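Local coordinates for M64R (Myxoma virus, PDB 5CZ3), which probably acts as a host-range factor of the poxvirus C7 family, supporting multiplication of the virus in different cell types, at residues Leu11-Ile16 with Ile47-Val52; Ile22-Leu27 with Tyr136-Pro141. All coordinates share one frame; numbering follows the deposited sequence.

Interaction 1: residues Leu11-Ile16 with Ile47-Val52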
loop_
_atom_site.group_PDB
_atom_site.type_symbol
_atom_site.label_atom_id
_atom_site.label_comp_id
_atom_site.label_asym_id
_atom_site.label_seq_id
_atom_site.Cartn_x
_atom_site.Cartn_y
_atom_site.Cartn_z
ATOM N N LEU A 11 2.912 1.326 -7.643
ATOM C CA LEU A 11 2.575 0.572 -6.442
ATOM C C LEU A 11 1.097 0.200 -6.374
ATOM O O LEU A 11 0.226 1.068 -6.400
ATOM C CB LEU A 11 2.960 1.369 -5.193
ATOM C CG LEU A 11 2.651 0.696 -3.854
ATOM C CD1 LEU A 11 3.414 -0.615 -3.728
ATOM C CD2 LEU A 11 2.976 1.622 -2.690
ATOM N N ASP A 12 0.828 -1.099 -6.287
ATOM C CA ASP A 12 -0.521 -1.594 -6.042
ATOM C C ASP A 12 -0.576 -2.311 -4.698
ATOM O O ASP A 12 0.362 -3.015 -4.321
ATOM C CB ASP A 12 -0.973 -2.540 -7.156
ATOM C CG ASP A 12 -1.127 -1.844 -8.493
ATOM O OD1 ASP A 12 -1.372 -0.618 -8.513
ATOM O OD2 ASP A 12 -1.011 -2.535 -9.527
ATOM N N VAL A 13 -1.674 -2.126 -3.974
ATOM C CA VAL A 13 -1.861 -2.784 -2.687
ATOM C C VAL A 13 -3.127 -3.632 -2.707
ATOM O O VAL A 13 -4.214 -3.130 -2.994
ATOM C CB VAL A 13 -1.942 -1.767 -1.537
ATOM C CG1 VAL A 13 -2.191 -2.479 -0.214
ATOM C CG2 VAL A 13 -0.667 -0.941 -1.474
ATOM N N PHE A 14 -2.981 -4.919 -2.406
ATOM C CA PHE A 14 -4.106 -5.846 -2.463
ATOM C C PHE A 14 -4.452 -6.421 -1.094
ATOM O O PHE A 14 -3.583 -6.929 -0.386
ATOM C CB PHE A 14 -3.802 -6.988 -3.436
ATOM C CG PHE A 14 -3.466 -6.530 -4.827
ATOM C CD1 PHE A 14 -4.465 -6.324 -5.764
ATOM C CD2 PHE A 14 -2.149 -6.308 -5.199
ATOM C CE1 PHE A 14 -4.157 -5.903 -7.045
ATOM C CE2 PHE A 14 -1.836 -5.888 -6.480
ATOM C CZ PHE A 14 -2.841 -5.685 -7.404
ATOM N N LEU A 15 -5.727 -6.335 -0.728
ATOM C CA LEU A 15 -6.223 -6.978 0.485
ATOM C C LEU A 15 -6.894 -8.292 0.099
ATOM O O LEU A 15 -8.021 -8.304 -0.400
ATOM C CB LEU A 15 -7.192 -6.066 1.241
ATOM C CG LEU A 15 -6.570 -4.985 2.135
ATOM C CD1 LEU A 15 -5.894 -3.892 1.317
ATOM C CD2 LEU A 15 -7.612 -4.387 3.074
ATOM N N ILE A 16 -6.186 -9.392 0.341
ATOM C CA ILE A 16 -6.535 -10.696 -0.217
ATOM C C ILE A 16 -7.904 -11.224 0.206
ATOM O O ILE A 16 -8.765 -11.471 -0.639
ATOM C CB ILE A 16 -5.474 -11.749 0.159
ATOM C CG1 ILE A 16 -4.079 -11.261 -0.237
ATOM C CG2 ILE A 16 -5.784 -13.081 -0.500
ATOM C CD1 ILE A 16 -3.972 -10.832 -1.684
ATOM N N ILE A 47 -5.642 -10.007 8.500
ATOM C CA ILE A 47 -5.716 -9.234 7.269
ATOM C C ILE A 47 -4.412 -9.351 6.490
ATOM O O ILE A 47 -3.345 -8.987 6.986
ATOM C CB ILE A 47 -6.024 -7.754 7.546
ATOM C CG1 ILE A 47 -7.340 -7.625 8.312
ATOM C CG2 ILE A 47 -6.096 -6.972 6.245
ATOM C CD1 ILE A 47 -7.676 -6.209 8.707
ATOM N N THR A 48 -4.505 -9.869 5.270
ATOM C CA THR A 48 -3.331 -10.096 4.437
ATOM C C THR A 48 -3.151 -8.981 3.412
ATOM O O THR A 48 -4.054 -8.699 2.624
ATOM C CB THR A 48 -3.419 -11.448 3.698
ATOM O OG1 THR A 48 -3.626 -12.505 4.643
ATOM C CG2 THR A 48 -2.142 -11.717 2.916
ATOM N N PHE A 49 -1.984 -8.346 3.433
ATOM C CA PHE A 49 -1.641 -7.331 2.444
ATOM C C PHE A 49 -0.594 -7.857 1.471
ATOM O O PHE A 49 0.435 -8.387 1.885
ATOM C CB PHE A 49 -1.106 -6.060 3.109
ATOM C CG PHE A 49 -2.085 -5.382 4.022
ATOM C CD1 PHE A 49 -2.213 -5.778 5.342
ATOM C CD2 PHE A 49 -2.860 -4.328 3.566
ATOM C CE1 PHE A 49 -3.104 -5.148 6.185
ATOM C CE2 PHE A 49 -3.754 -3.695 4.404
ATOM C CZ PHE A 49 -3.877 -4.105 5.715
ATOM N N ILE A 50 -0.854 -7.706 0.177
ATOM C CA ILE A 50 0.175 -7.950 -0.824
ATOM C C ILE A 50 0.465 -6.656 -1.571
ATOM O O ILE A 50 -0.414 -6.087 -2.218
ATOM C CB ILE A 50 -0.229 -9.060 -1.813
ATOM C CG1 ILE A 50 -0.150 -10.423 -1.127
ATOM C CG2 ILE A 50 0.681 -9.043 -3.034
ATOM C CD1 ILE A 50 -0.409 -11.589 -2.046
ATOM N N LEU A 51 1.701 -6.182 -1.455
ATOM C CA LEU A 51 2.117 -4.948 -2.110
ATOM C C LEU A 51 3.034 -5.256 -3.281
ATOM O O LEU A 51 4.092 -5.863 -3.107
ATOM C CB LEU A 51 2.824 -4.010 -1.126
ATOM C CG LEU A 51 2.069 -3.518 0.114
ATOM C CD1 LEU A 51 2.150 -4.522 1.256
ATOM C CD2 LEU A 51 2.596 -2.161 0.556
ATOM N N VAL A 52 2.627 -4.839 -4.474
ATOM C CA VAL A 52 3.453 -5.029 -5.658
ATOM C C VAL A 52 4.117 -3.714 -6.042
ATOM O O VAL A 52 3.478 -2.819 -6.595
ATOM C CB VAL A 52 2.634 -5.565 -6.840
ATOM C CG1 VAL A 52 3.528 -5.756 -8.056
ATOM C CG2 VAL A 52 1.948 -6.872 -6.458
#

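Interaction 2: residues Ile22-Leu27 with Tyr136-Pro141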
loop_
_atom_site.group_PDB
_atom_site.type_symbol
_atom_site.label_atom_id
_atom_site.label_comp_id
_atom_site.label_asym_id
_atom_site.label_seq_id
_atom_site.Cartn_x
_atom_site.Cartn_y
_atom_site.Cartn_z
ATOM N N ILE A 22 -6.480 -1.936 -4.113
ATOM C CA ILE A 22 -6.142 -0.524 -4.014
ATOM C C ILE A 22 -4.995 -0.241 -4.975
ATOM O O ILE A 22 -3.832 -0.480 -4.652
ATOM C CB ILE A 22 -5.744 -0.121 -2.584
ATOM C CG1 ILE A 22 -6.792 -0.603 -1.581
ATOM C CG2 ILE A 22 -5.575 1.383 -2.488
ATOM C CD1 ILE A 22 -6.402 -0.371 -0.138
ATOM N N LYS A 23 -5.326 0.266 -6.158
ATOM C CA LYS A 23 -4.353 0.366 -7.239
ATOM C C LYS A 23 -3.789 1.771 -7.415
ATOM O O LYS A 23 -4.441 2.764 -7.080
ATOM C CB LYS A 23 -4.982 -0.109 -8.550
ATOM C CG LYS A 23 -5.635 -1.477 -8.445
ATOM C CD LYS A 23 -5.755 -2.143 -9.801
ATOM C CE LYS A 23 -4.406 -2.649 -10.278
ATOM N NZ LYS A 23 -4.516 -3.387 -11.565
ATOM N N HIS A 24 -2.568 1.833 -7.943
ATOM C CA HIS A 24 -1.871 3.087 -8.223
ATOM C C HIS A 24 -1.754 3.957 -6.973
ATOM O O HIS A 24 -2.063 5.148 -6.996
ATOM C CB HIS A 24 -2.574 3.855 -9.347
ATOM C CG HIS A 24 -2.570 3.139 -10.663
ATOM N ND1 HIS A 24 -2.857 3.769 -11.854
ATOM C CD2 HIS A 24 -2.314 1.846 -10.975
ATOM C CE1 HIS A 24 -2.778 2.896 -12.843
ATOM N NE2 HIS A 24 -2.451 1.722 -12.336
ATOM N N VAL A 25 -1.300 3.343 -5.888
ATOM C CA VAL A 25 -1.117 4.029 -4.616
ATOM C C VAL A 25 0.066 4.996 -4.680
ATOM O O VAL A 25 0.117 5.988 -3.956
ATOM C CB VAL A 25 -0.907 3.011 -3.476
ATOM C CG1 VAL A 25 -0.750 3.709 -2.138
ATOM C CG2 VAL A 25 -2.071 2.035 -3.432
ATOM N N ASN A 26 1.006 4.702 -5.572
ATOM C CA ASN A 26 2.211 5.508 -5.750
ATOM C C ASN A 26 1.950 6.985 -6.034
ATOM O O ASN A 26 0.956 7.340 -6.670
ATOM C CB ASN A 26 3.039 4.932 -6.893
ATOM C CG ASN A 26 2.256 4.860 -8.188
ATOM O OD1 ASN A 26 1.587 3.864 -8.468
ATOM N ND2 ASN A 26 2.324 5.923 -8.983
ATOM N N LEU A 27 2.853 7.839 -5.564
ATOM C CA LEU A 27 2.838 9.246 -5.945
ATOM C C LEU A 27 3.080 9.341 -7.446
ATOM O O LEU A 27 3.897 8.595 -7.985
ATOM C CB LEU A 27 3.907 10.032 -5.184
ATOM C CG LEU A 27 3.921 9.942 -3.659
ATOM C CD1 LEU A 27 5.109 10.710 -3.098
ATOM C CD2 LEU A 27 2.617 10.464 -3.071
ATOM N N TYR A 136 -3.007 9.171 -8.259
ATOM C CA TYR A 136 -4.186 8.935 -9.079
ATOM C C TYR A 136 -4.793 7.592 -8.694
ATOM O O TYR A 136 -5.249 6.834 -9.550
ATOM C CB TYR A 136 -3.834 8.957 -10.565
ATOM C CG TYR A 136 -3.251 10.266 -11.039
ATOM C CD1 TYR A 136 -3.849 11.474 -10.709
ATOM C CD2 TYR A 136 -2.101 10.294 -11.816
ATOM C CE1 TYR A 136 -3.320 12.675 -11.142
ATOM C CE2 TYR A 136 -1.563 11.490 -12.252
ATOM C CZ TYR A 136 -2.177 12.678 -11.913
ATOM O OH TYR A 136 -1.646 13.872 -12.344
ATOM N N THR A 137 -4.785 7.306 -7.397
ATOM C CA THR A 137 -5.219 6.014 -6.890
ATOM C C THR A 137 -6.714 5.770 -7.087
ATOM O O THR A 137 -7.519 6.703 -7.096
ATOM C CB THR A 137 -4.884 5.867 -5.392
ATOM O OG1 THR A 137 -5.176 4.532 -4.962
ATOM C CG2 THR A 137 -5.680 6.862 -4.557
ATOM N N TYR A 138 -7.069 4.503 -7.263
ATOM C CA TYR A 138 -8.463 4.097 -7.374
ATOM C C TYR A 138 -8.623 2.709 -6.773
ATOM O O TYR A 138 -7.656 1.955 -6.675
ATOM C CB TYR A 138 -8.930 4.119 -8.832
ATOM C CG TYR A 138 -8.272 3.083 -9.721
ATOM C CD1 TYR A 138 -7.063 3.347 -10.353
ATOM C CD2 TYR A 138 -8.869 1.848 -9.941
ATOM C CE1 TYR A 138 -6.461 2.406 -11.169
ATOM C CE2 TYR A 138 -8.275 0.900 -10.753
ATOM C CZ TYR A 138 -7.072 1.184 -11.365
ATOM O OH TYR A 138 -6.478 0.244 -12.176
ATOM N N ILE A 139 -9.842 2.371 -6.371
ATOM C CA ILE A 139 -10.087 1.089 -5.726
ATOM C C ILE A 139 -11.044 0.212 -6.523
ATOM O O ILE A 139 -12.181 0.597 -6.790
ATOM C CB ILE A 139 -10.654 1.274 -4.308
ATOM C CG1 ILE A 139 -9.685 2.087 -3.448
ATOM C CG2 ILE A 139 -10.923 -0.073 -3.666
ATOM C CD1 ILE A 139 -10.203 2.375 -2.056
ATOM N N ASP A 140 -10.571 -0.969 -6.904
ATOM C CA ASP A 140 -11.425 -1.971 -7.526
ATOM C C ASP A 140 -11.959 -2.917 -6.459
ATOM O O ASP A 140 -11.187 -3.476 -5.681
ATOM C CB ASP A 140 -10.663 -2.755 -8.597
ATOM C CG ASP A 140 -10.446 -1.952 -9.866
ATOM O OD1 ASP A 140 -11.286 -1.081 -10.173
ATOM O OD2 ASP A 140 -9.437 -2.197 -10.560
ATOM N N PRO A 141 -13.285 -3.105 -6.419
ATOM C CA PRO A 141 -13.922 -3.991 -5.437
ATOM C C PRO A 141 -13.712 -5.471 -5.758
ATOM O O PRO A 141 -14.591 -6.294 -5.503
ATOM C CB PRO A 141 -15.400 -3.615 -5.542
ATOM C CG PRO A 141 -15.561 -3.159 -6.954
ATOM C CD PRO A 141 -14.271 -2.467 -7.310
HETATM O O HOH W 1 -0.938 7.182 -8.543
#

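Interaction 1: residues Leu11-Ile16 with Ile47-Val52
Phe-14 and Ile-50 face each other as an antiparallel hydrogen-bonded pair, with Phe-14 N to Ile-50 O at 2.8 Å and Ile-50 N to Phe-14 O at 2.9 Å. From there the Phe-14 side chain runs along the neighbouring strand. Its CB sits 3.7 Å from Ile-50 O, and with CG beside the backbone N (chi1 -57°) the ring turns an edge to that strand. CD2 comes to 3.5 Å from the same Ile-50 O, and CE2, further along the edge, meets Val-52 CG2 at 3.9 Å. Trp-151 and Arg-150, which follow helix 145-148, also lie on this face. Past the strand end, Ile-16 brings CD1 to 3.7 Å from Ile-50 CD1. On the face of Val-13 and Leu-15 the packing is side by side: Val-13 CG2 lies beside Leu-51 CD2, and Leu-15 CD1 stands 3.8 Å from Phe-49 CE2. Leu-15 and Phe-49 reach on to strand 34-40 of the second sheet, as expected inside a beta-sandwich. Asp-12 OD2 forms a salt bridge with Arg-150, while OD1 accepts a hydrogen bond from His-24 N. Across these two strands, therefore, the polar pairing is entirely backbone to backbone, and the side chains add hydrocarbon contact on both faces.

Interaction 2: residues Ile22-Leu27 with Tyr136-Pro141
At one edge of an antiparallel sheet, strand 138-140 pairs with strand 20-23, where Lys-23 and Tyr-138 form a hydrogen-bonded pair. Lys-23 N donates to Tyr-138 O at 2.9 Å, almost in line with the carbonyl bond. The return bond, Tyr-138 N to Lys-23 O, is longer at 3.2 Å, and the same oxygen takes a second donor, Thr-137 OG1, at 2.9 Å. The two donors approach from opposite faces of the carbonyl plane and hold this oxygen between them. Tyr-138 places CG between its own N and carbonyl carbon (chi1 67°), which lays the ring alongside Lys-23. Lys-23 CB makes a CH-pi contact 4.0 Å from the ring centroid, and CD reaches Tyr-138 OH at 3.4 Å before the chain bends at chi3 and carries NZ to a salt bridge with Asp-147 of helix 145-148. On the inner face of these two strands, turned to the second sheet of the beta-sandwich, Ile-22 and Ile-139 both pack on Phe-118 of strand 117-121. At the end of strand 20-23, His-24 adopts a left-handed backbone conformation and forms a T-shaped pair with Tyr-138: Tyr-138 CE1 points over the centre of the imidazole, the planes at 73°. Where direct pairing stops, one water joins the segments, donating to His-24 O at 2.8 Å and to Asn-26 O while accepting from Tyr-136 N.

How the interactions relate
From the N terminus the chain passes through 11-16, turns directly into 22-27, crosses to the second sheet through strand 34-40, and returns with 47-52, where interaction 1 closes its loop. Residues 22-27 lie inside that loop, yet their partner 136-141 arrives only after the chain has built most of both sheets, so interaction 2 crosses interaction 1 along the sequence. In space they combine into four adjacent strands, ordered 45-54, 10-15, 20-23, 138-140. The hairpin of strands 10-15 and 20-23 joins them directly: Leu-11 O lies 2.8 Å from Val-25 N, and Asp-12 OD1 is at the same distance from His-24 N, both hydrogen bonds.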